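Local coordinates for nuclease NucT (Helicobacter pylori, PDB 6EHI), which is a nuclease of the phospholipase D-like (PLD) superfamily, built round a mixed beta sheet flanked by helices, at residues Val109-Ile112 with Ile116-Leu119. The protein carries 1 engineered substitution. Numbering follows the deposited sequence.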
loop_
_atom_site.group_PDB
_atom_site.type_symbol
_atom_site.label_atom_id
_atom_site.label_comp_id
_atom_site.label_asym_id
_atom_site.label_seq_id
_atom_site.Cartn_x
_atom_site.Cartn_y
_atom_site.Cartn_z
ATOM N N VAL A 109 -1.648 5.994 -4.893
ATOM C CA VAL A 109 -1.957 5.558 -6.235
ATOM C C VAL A 109 -1.642 6.678 -7.183
ATOM O O VAL A 109 -2.051 7.804 -6.911
ATOM C CB VAL A 109 -3.444 5.189 -6.287
ATOM C CG1 VAL A 109 -3.916 4.987 -7.716
ATOM C CG2 VAL A 109 -3.718 3.950 -5.469
ATOM N N ALA A 110 -0.962 6.353 -8.285
ATOM C CA ALA A 110 -0.808 7.324 -9.365
ATOM C C ALA A 110 -1.233 6.677 -10.717
ATOM O O ALA A 110 -0.768 5.569 -11.048
ATOM C CB ALA A 110 0.557 7.829 -9.476
ATOM N N ILE A 111 -2.177 7.305 -11.401
ATOM C CA ILE A 111 -2.600 6.837 -12.738
ATOM C C ILE A 111 -2.053 7.816 -13.783
ATOM O O ILE A 111 -2.422 8.984 -13.786
ATOM C CB ILE A 111 -4.088 6.782 -12.852
ATOM C CG1 ILE A 111 -4.770 6.025 -11.659
ATOM C CG2 ILE A 111 -4.473 6.090 -14.166
ATOM C CD1 ILE A 111 -6.238 6.221 -11.555
ATOM N N ILE A 112 -1.299 7.316 -14.732
ATOM C CA ILE A 112 -0.621 8.162 -15.687
ATOM C C ILE A 112 -1.270 7.927 -17.063
ATOM O O ILE A 112 -1.243 6.792 -17.566
ATOM C CB ILE A 112 0.890 7.832 -15.797
ATOM C CG1 ILE A 112 1.615 7.836 -14.444
ATOM C CG2 ILE A 112 1.587 8.821 -16.725
ATOM C CD1 ILE A 112 1.338 9.049 -13.581
ATOM N N ILE A 116 -0.386 3.813 -17.282
ATOM C CA ILE A 116 0.362 3.232 -16.159
ATOM C C ILE A 116 -0.410 3.471 -14.863
ATOM O O ILE A 116 -1.064 4.473 -14.714
ATOM C CB ILE A 116 1.774 3.895 -15.897
ATOM C CG1 ILE A 116 2.624 3.977 -17.170
ATOM C CG2 ILE A 116 2.526 3.158 -14.808
ATOM C CD1 ILE A 116 3.766 5.028 -16.994
ATOM N N VAL A 117 -0.429 2.457 -13.990
ATOM C CA VAL A 117 -0.837 2.690 -12.603
ATOM C C VAL A 117 0.257 2.216 -11.661
ATOM O O VAL A 117 0.917 1.199 -11.875
ATOM C CB VAL A 117 -2.194 2.140 -12.261
ATOM C CG1 VAL A 117 -2.249 0.653 -12.484
ATOM C CG2 VAL A 117 -2.511 2.528 -10.814
ATOM N N PHE A 118 0.533 3.081 -10.660
ATOM C CA PHE A 118 1.463 2.828 -9.545
ATOM C C PHE A 118 0.678 2.672 -8.316
ATOM O O PHE A 118 -0.235 3.456 -7.987
ATOM C CB PHE A 118 2.448 4.016 -9.311
ATOM C CG PHE A 118 3.386 4.273 -10.460
ATOM C CD1 PHE A 118 3.064 5.116 -11.518
ATOM C CD2 PHE A 118 4.676 3.752 -10.431
ATOM C CE1 PHE A 118 3.975 5.369 -12.489
ATOM C CE2 PHE A 118 5.594 3.977 -11.458
ATOM C CZ PHE A 118 5.236 4.774 -12.483
ATOM N N LEU A 119 0.864 1.547 -7.659
ATOM C CA LEU A 119 0.227 1.359 -6.369
ATOM C C LEU A 119 1.102 0.588 -5.392
ATOM O O LEU A 119 2.147 0.172 -5.744
ATOM C CB LEU A 119 -1.173 0.699 -6.527
ATOM C CG LEU A 119 -1.238 -0.706 -7.126
ATOM C CD1 LEU A 119 -0.873 -1.808 -6.131
ATOM C CD2 LEU A 119 -2.601 -1.012 -7.614
#
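Val109 meets Val117 and Leu119 along one face of a two-stranded antiparallel ladder whose segment axes run at 172° to each other. Its CG1, turned anti to the backbone N, lies 4.2 Å from CG2 of Val117, the two side chains crossing at a slant, while its CG2 approaches CB of Leu119. Val109 also packs on Val135 of the second subunit, and Leu119 on its own counterpart there, placing this end of the ladder at the dimer contact.

Ala110 forms a hydrogen-bonded pair with Phe118. The bond from Phe118 N to Ala110 O is short at 2.8 Å; the return bond from Ala110 N to Phe118 O is longer at 3.0 Å. Each carbonyl has a second approach from a CA-H group, Val109 CA to Phe118 O at 3.2 Å and Val117 CA to Ala110 O at 3.3 Å. The small Ala110 CB comes within 4.2 Å of Phe118 CD1. Together, 108-112 and 116-120 make a beta hairpin inside the mixed sheet of the PLD-like fold, flanked by strands 33-38 and 134-139, to which Val109, Ile111, Val117 and Leu119 hydrogen-bond outward.

Ile111 faces Val117 in the intervening non-hydrogen-bonded pair, where Ile111 CA and Val117 CA are 4.5 Å apart. Ile111 CG1 packs on Val117 CG2, and both side chains pack against helix 142-158, Ile111 on Ala148 and Lys149, Val117 on Thr144 and Ile145.

Ile112 returns to the Ala110 face. Its N bonds to Ile116 O with an N-H...O angle of 173°, and its O accepts from Ile116 N. Because Ile112 CG1 stands anti to the carbonyl carbon (chi1 -53°), it reaches the Phe118 ring at its edge, in plane, 3.9 Å from CE1. The Phe118 side chain also touches Ser22 and Leu23 of helix 16-28, and an acetate ion is bound about 4 Å from it.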